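Local atomic coordinates of transmembrane oligosaccharyl transferase (Archaeoglobus fulgidus, PDB entry 3WAJ), a protein that belongs to the STT3/AglB family of membrane-embedded oligosaccharyl transferases, joining a helical transmembrane part to a large globular part. Residues V790-V795 and W810-V815; V781-V786 and N817-V822. All blocks are in the same frame, centred on the assembly; numbering follows the deposited sequence.

Contact 1: V790-V795 and W810-V815; sequences VTEVSV and WQTVEV
Trp-810 lays its indole beside Val-795 and Ser-794 of the neighbouring strand. From CB, 4.1 Å from Val-795 O, the side chain leaves with CG anti to the carbonyl carbon (chi1 -81°), which swings the six-membered ring back toward that strand. Trp-810 CD2 then passes Val-795 O, CE3 approaches that oxygen obliquely at 3.4 Å, and CZ3 reaches Ser-794 OG at 3.7 Å, the hydroxyl lying at the ring edge, in plane. Thr-812 follows on the same face, its OG1 against Ser-794 CB and its CG2 4.0 Å from Glu-792 CB. The two strands, 792-800 and 806-814, form an antiparallel beta hairpin, and their side chains alternate between two faces. Val-793 with Val-813 and Val-795 with Gln-811 are the hydrogen-bonded pairs. Within them Val-795 N bonds almost straight to Gln-811 O (2.7 Å, 175° at the hydrogen), while the return bond from Gln-811 N to Val-795 O is longer. Beyond the last strand pair, Val-815 N still bonds to Thr-791 O at 2.7 Å, but from 47° above the carbonyl plane. Val-815 turns its side chain toward residues 790-795, and its CG2 meets Val-793 CG2 at 3.9 Å. On the face of Val-793 and Val-795, Tyr-820 and Val-822 of strand 819-824 pack against these two valines, whereas Glu-792 and Glu-814 emerge on the other face.

Contact 2: V781-V786 and N817-V822; sequences VVTGKV and NGTYTV
Tyr-820 holds CG between its backbone N and carbonyl carbon (chi1 78°), a rotation that folds the ring back across Gly-784 of the partner strand. Thr-783 instead turns OG1 opposite its own N (chi1 -167°), directing the hydroxyl to Tyr-820 O. The phenol lies along the backbone of 782-784: Thr-783 CA sits 4.0 Å from the centroid of the Tyr-820 ring, over one face and offset toward the rim, a CH-pi contact, and Gly-784 N is over the same face, 3.3 Å from Tyr-820 CE1. With no side chain, Gly-784 admits this close approach, an aromatic-over-glycine pairing at an antiparallel hydrogen-bonded position; its backbone angles are also ones that glycine alone adopts readily. Val-782 CG1 lies against the phenol end, 3.3 Å from Tyr-820 OH, which is hydrogen-bonded to Leu-866 O. Val-782 and Val-822 form a second hydrogen-bonded pair through two backbone bonds. On the opposite face Thr-783 and Thr-821 run side by side, and Val-781 CG1 packs 3.6 Å from Thr-821 CG2. Where the strands end, Val-786 N bonds to Gly-818 O at 2.8 Å. Tyr-820 O accepts Gly-784 N at 3.3 Å, and Gly-784 O takes Tyr-820 N at 2.9 Å. The hydroxyls of Thr-783 and Thr-819 probably supplement these two acceptors, though modelled improbably short and so doubtful in geometry, while Tyr-820 and Val-822 turn carbon to the neighbouring sheet.

Overall arrangement
From the N terminus, the chain reaches these contacts only near its C-terminal end, in the region of the archaeal long peripheral domain. Strand 780-785 comes first, then 792-800, which turns back into 806-814, so contact 1 closes the short loop of a hairpin. The chain continues into strand 819-824, which returns to 780-785, and contact 2 closes a longer loop with contact 1 nested inside it. The contact centres lie about 9 Å apart. Contact 1 belongs to a four-strand sheet and contact 2 to a three-strand one, and the two sheets pack face to face: Val-813 lies against the backbone of Thr-821, and Val-815 meets Val-786. Strand 863-865 flanks 780-785, and 835-844 flanks 792-800.

Contact 1: V790-V795 and W810-V815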
loop_
_atom_site.group_PDB
_atom_site.type_symbol
_atom_site.label_atom_id
_atom_site.label_comp_id
_atom_site.label_asym_id
_atom_site.label_seq_id
_atom_site.Cartn_x
_atom_site.Cartn_y
_atom_site.Cartn_z
ATOM N N VAL A 790 54.057 -3.290 -9.504
ATOM C CA VAL A 790 52.708 -3.716 -9.141
ATOM C C VAL A 790 51.866 -2.476 -8.865
ATOM O O VAL A 790 52.163 -1.689 -7.967
ATOM C CB VAL A 790 52.703 -4.623 -7.900
ATOM C CG1 VAL A 790 53.013 -6.062 -8.280
ATOM C CG2 VAL A 790 53.709 -4.126 -6.908
ATOM N N THR A 791 50.821 -2.298 -9.657
ATOM C CA THR A 791 49.969 -1.127 -9.520
ATOM C C THR A 791 48.631 -1.464 -8.857
ATOM O O THR A 791 47.886 -0.567 -8.453
ATOM C CB THR A 791 49.761 -0.450 -10.878
ATOM O OG1 THR A 791 49.521 -1.450 -11.875
ATOM C CG2 THR A 791 51.012 0.322 -11.256
ATOM N N GLU A 792 48.337 -2.759 -8.746
ATOM C CA GLU A 792 47.125 -3.203 -8.063
ATOM C C GLU A 792 47.182 -4.595 -7.432
ATOM O O GLU A 792 47.858 -5.503 -7.930
ATOM C CB GLU A 792 45.895 -3.076 -8.966
ATOM C CG GLU A 792 46.139 -3.350 -10.429
ATOM C CD GLU A 792 45.146 -2.609 -11.295
ATOM O OE1 GLU A 792 44.924 -1.410 -11.031
ATOM O OE2 GLU A 792 44.572 -3.220 -12.219
ATOM N N VAL A 793 46.453 -4.733 -6.324
ATOM C CA VAL A 793 46.342 -5.985 -5.581
ATOM C C VAL A 793 44.890 -6.471 -5.620
ATOM O O VAL A 793 43.966 -5.694 -5.353
ATOM C CB VAL A 793 46.778 -5.781 -4.115
ATOM C CG1 VAL A 793 46.682 -7.085 -3.329
ATOM C CG2 VAL A 793 48.195 -5.208 -4.055
ATOM N N SER A 794 44.676 -7.741 -5.957
ATOM C CA SER A 794 43.308 -8.265 -6.025
ATOM C C SER A 794 43.056 -9.327 -4.963
ATOM O O SER A 794 43.944 -10.117 -4.644
ATOM C CB SER A 794 42.998 -8.839 -7.408
ATOM O OG SER A 794 43.487 -10.165 -7.535
ATOM N N VAL A 795 41.841 -9.340 -4.419
ATOM C CA VAL A 795 41.436 -10.381 -3.475
ATOM C C VAL A 795 40.278 -11.205 -4.048
ATOM O O VAL A 795 39.404 -10.681 -4.746
ATOM C CB VAL A 795 41.047 -9.813 -2.092
ATOM C CG1 VAL A 795 41.099 -10.911 -1.045
ATOM C CG2 VAL A 795 41.984 -8.693 -1.688
ATOM N N TRP A 810 35.079 -10.728 -5.291
ATOM C CA TRP A 810 36.294 -10.107 -5.812
ATOM C C TRP A 810 36.399 -8.677 -5.315
ATOM O O TRP A 810 35.392 -7.985 -5.204
ATOM C CB TRP A 810 36.264 -10.069 -7.340
ATOM C CG TRP A 810 36.664 -11.338 -8.021
ATOM C CD1 TRP A 810 35.834 -12.302 -8.527
ATOM C CD2 TRP A 810 38.001 -11.771 -8.305
ATOM N NE1 TRP A 810 36.572 -13.309 -9.099
ATOM C CE2 TRP A 810 37.905 -13.009 -8.976
ATOM C CE3 TRP A 810 39.267 -11.232 -8.054
ATOM C CZ2 TRP A 810 39.035 -13.720 -9.397
ATOM C CZ3 TRP A 810 40.388 -11.939 -8.472
ATOM C CH2 TRP A 810 40.264 -13.168 -9.136
ATOM N N GLN A 811 37.614 -8.235 -5.025
ATOM C CA GLN A 811 37.864 -6.812 -4.846
ATOM C C GLN A 811 39.261 -6.527 -5.369
ATOM O O GLN A 811 40.174 -7.330 -5.159
ATOM C CB GLN A 811 37.736 -6.385 -3.378
ATOM C CG GLN A 811 37.803 -4.873 -3.182
ATOM C CD GLN A 811 37.779 -4.467 -1.720
ATOM O OE1 GLN A 811 37.445 -5.268 -0.844
ATOM N NE2 GLN A 811 38.143 -3.220 -1.447
ATOM N N THR A 812 39.423 -5.411 -6.075
ATOM C CA THR A 812 40.734 -5.029 -6.589
ATOM C C THR A 812 41.087 -3.629 -6.122
ATOM O O THR A 812 40.274 -2.704 -6.207
ATOM C CB THR A 812 40.834 -5.135 -8.124
ATOM O OG1 THR A 812 40.798 -6.512 -8.505
ATOM C CG2 THR A 812 42.150 -4.550 -8.617
ATOM N N VAL A 813 42.314 -3.490 -5.634
ATOM C CA VAL A 813 42.741 -2.277 -4.963
ATOM C C VAL A 813 43.990 -1.690 -5.619
ATOM O O VAL A 813 44.961 -2.402 -5.891
ATOM C CB VAL A 813 42.945 -2.556 -3.460
ATOM C CG1 VAL A 813 44.246 -1.981 -2.953
ATOM C CG2 VAL A 813 41.759 -2.034 -2.669
ATOM N N GLU A 814 43.940 -0.391 -5.893
ATOM C CA GLU A 814 45.044 0.308 -6.540
ATOM C C GLU A 814 46.158 0.543 -5.523
ATOM O O GLU A 814 45.891 0.817 -4.350
ATOM C CB GLU A 814 44.550 1.640 -7.107
ATOM C CG GLU A 814 45.458 2.275 -8.144
ATOM C CD GLU A 814 44.871 3.546 -8.739
ATOM O OE1 GLU A 814 44.038 4.201 -8.072
ATOM O OE2 GLU A 814 45.244 3.887 -9.880
ATOM N N VAL A 815 47.407 0.431 -5.971
ATOM C CA VAL A 815 48.560 0.587 -5.084
ATOM C C VAL A 815 48.974 2.050 -4.923
ATOM O O VAL A 815 48.944 2.830 -5.874
ATOM C CB VAL A 815 49.749 -0.257 -5.568
ATOM C CG1 VAL A 815 50.996 0.052 -4.773
ATOM C CG2 VAL A 815 49.416 -1.732 -5.454
#

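Contact 2: V781-V786 and N817-V822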
loop_
_atom_site.group_PDB
_atom_site.type_symbol
_atom_site.label_atom_id
_atom_site.label_comp_id
_atom_site.label_asym_id
_atom_site.label_seq_id
_atom_site.Cartn_x
_atom_site.Cartn_y
_atom_site.Cartn_z
ATOM N N VAL A 781 40.733 -4.730 8.005
ATOM C CA VAL A 781 41.664 -3.997 7.158
ATOM C C VAL A 781 42.927 -4.826 6.919
ATOM O O VAL A 781 43.704 -5.068 7.836
ATOM C CB VAL A 781 41.997 -2.612 7.741
ATOM C CG1 VAL A 781 42.929 -1.843 6.801
ATOM C CG2 VAL A 781 40.718 -1.828 7.976
ATOM N N VAL A 782 43.108 -5.285 5.684
ATOM C CA VAL A 782 44.339 -5.971 5.295
ATOM C C VAL A 782 45.214 -5.006 4.499
ATOM O O VAL A 782 44.763 -4.399 3.517
ATOM C CB VAL A 782 44.070 -7.261 4.488
ATOM C CG1 VAL A 782 45.382 -7.889 4.035
ATOM C CG2 VAL A 782 43.285 -8.249 5.325
ATOM N N THR A 783 46.464 -4.859 4.931
ATOM C CA THR A 783 47.369 -3.890 4.328
ATOM C C THR A 783 48.810 -4.368 4.418
ATOM O O THR A 783 49.125 -5.310 5.155
ATOM C CB THR A 783 47.252 -2.527 5.020
ATOM O OG1 THR A 783 47.908 -1.525 4.236
ATOM C CG2 THR A 783 47.877 -2.586 6.402
ATOM N N GLY A 784 49.690 -3.714 3.673
ATOM C CA GLY A 784 51.085 -4.101 3.659
ATOM C C GLY A 784 51.794 -3.581 2.427
ATOM O O GLY A 784 51.278 -2.716 1.722
ATOM N N LYS A 785 52.979 -4.119 2.159
ATOM C CA LYS A 785 53.808 -3.595 1.085
ATOM C C LYS A 785 53.905 -4.519 -0.120
ATOM O O LYS A 785 53.789 -5.743 -0.011
ATOM C CB LYS A 785 55.206 -3.241 1.609
ATOM C CG LYS A 785 55.272 -1.887 2.308
ATOM C CD LYS A 785 56.656 -1.612 2.874
ATOM C CE LYS A 785 56.884 -2.342 4.188
ATOM N NZ LYS A 785 56.086 -1.736 5.295
ATOM N N VAL A 786 54.119 -3.908 -1.277
ATOM C CA VAL A 786 54.280 -4.651 -2.511
ATOM C C VAL A 786 55.686 -4.434 -3.070
ATOM O O VAL A 786 56.614 -4.127 -2.320
ATOM C CB VAL A 786 53.215 -4.242 -3.540
ATOM C CG1 VAL A 786 51.860 -4.794 -3.144
ATOM C CG2 VAL A 786 53.153 -2.726 -3.670
ATOM N N ASN A 817 52.208 4.228 -3.301
ATOM C CA ASN A 817 53.545 4.284 -2.700
ATOM C C ASN A 817 54.069 2.943 -2.203
ATOM O O ASN A 817 54.530 2.833 -1.061
ATOM C CB ASN A 817 53.581 5.304 -1.554
ATOM C CG ASN A 817 53.175 6.692 -1.999
ATOM O OD1 ASN A 817 53.375 7.071 -3.154
ATOM N ND2 ASN A 817 52.595 7.461 -1.082
ATOM N N GLY A 818 53.979 1.925 -3.055
ATOM C CA GLY A 818 54.501 0.614 -2.721
ATOM C C GLY A 818 53.741 -0.085 -1.609
ATOM O O GLY A 818 54.214 -1.082 -1.055
ATOM N N THR A 819 52.560 0.435 -1.280
ATOM C CA THR A 819 51.697 -0.221 -0.302
ATOM C C THR A 819 50.258 -0.394 -0.815
ATOM O O THR A 819 49.836 0.254 -1.781
ATOM C CB THR A 819 51.711 0.502 1.067
ATOM O OG1 THR A 819 51.517 -0.450 2.120
ATOM C CG2 THR A 819 50.624 1.564 1.140
ATOM N N TYR A 820 49.522 -1.292 -0.168
ATOM C CA TYR A 820 48.131 -1.548 -0.515
ATOM C C TYR A 820 47.294 -1.547 0.759
ATOM O O TYR A 820 47.818 -1.726 1.857
ATOM C CB TYR A 820 47.996 -2.899 -1.220
ATOM C CG TYR A 820 48.049 -4.083 -0.280
ATOM C CD1 TYR A 820 49.265 -4.589 0.168
ATOM C CD2 TYR A 820 46.881 -4.699 0.158
ATOM C CE1 TYR A 820 49.315 -5.670 1.029
ATOM C CE2 TYR A 820 46.922 -5.776 1.016
ATOM C CZ TYR A 820 48.138 -6.259 1.450
ATOM O OH TYR A 820 48.172 -7.336 2.309
ATOM N N THR A 821 45.992 -1.345 0.613
ATOM C CA THR A 821 45.079 -1.495 1.739
ATOM C C THR A 821 43.737 -2.028 1.237
ATOM O O THR A 821 43.161 -1.488 0.288
ATOM C CB THR A 821 44.892 -0.172 2.500
ATOM O OG1 THR A 821 46.164 0.282 2.986
ATOM C CG2 THR A 821 43.954 -0.364 3.675
ATOM N N VAL A 822 43.252 -3.104 1.850
ATOM C CA VAL A 822 41.968 -3.663 1.439
ATOM C C VAL A 822 41.078 -4.061 2.630
ATOM O O VAL A 822 41.559 -4.589 3.641
ATOM C CB VAL A 822 42.142 -4.816 0.420
ATOM C CG1 VAL A 822 42.726 -6.040 1.080
ATOM C CG2 VAL A 822 40.811 -5.147 -0.239
#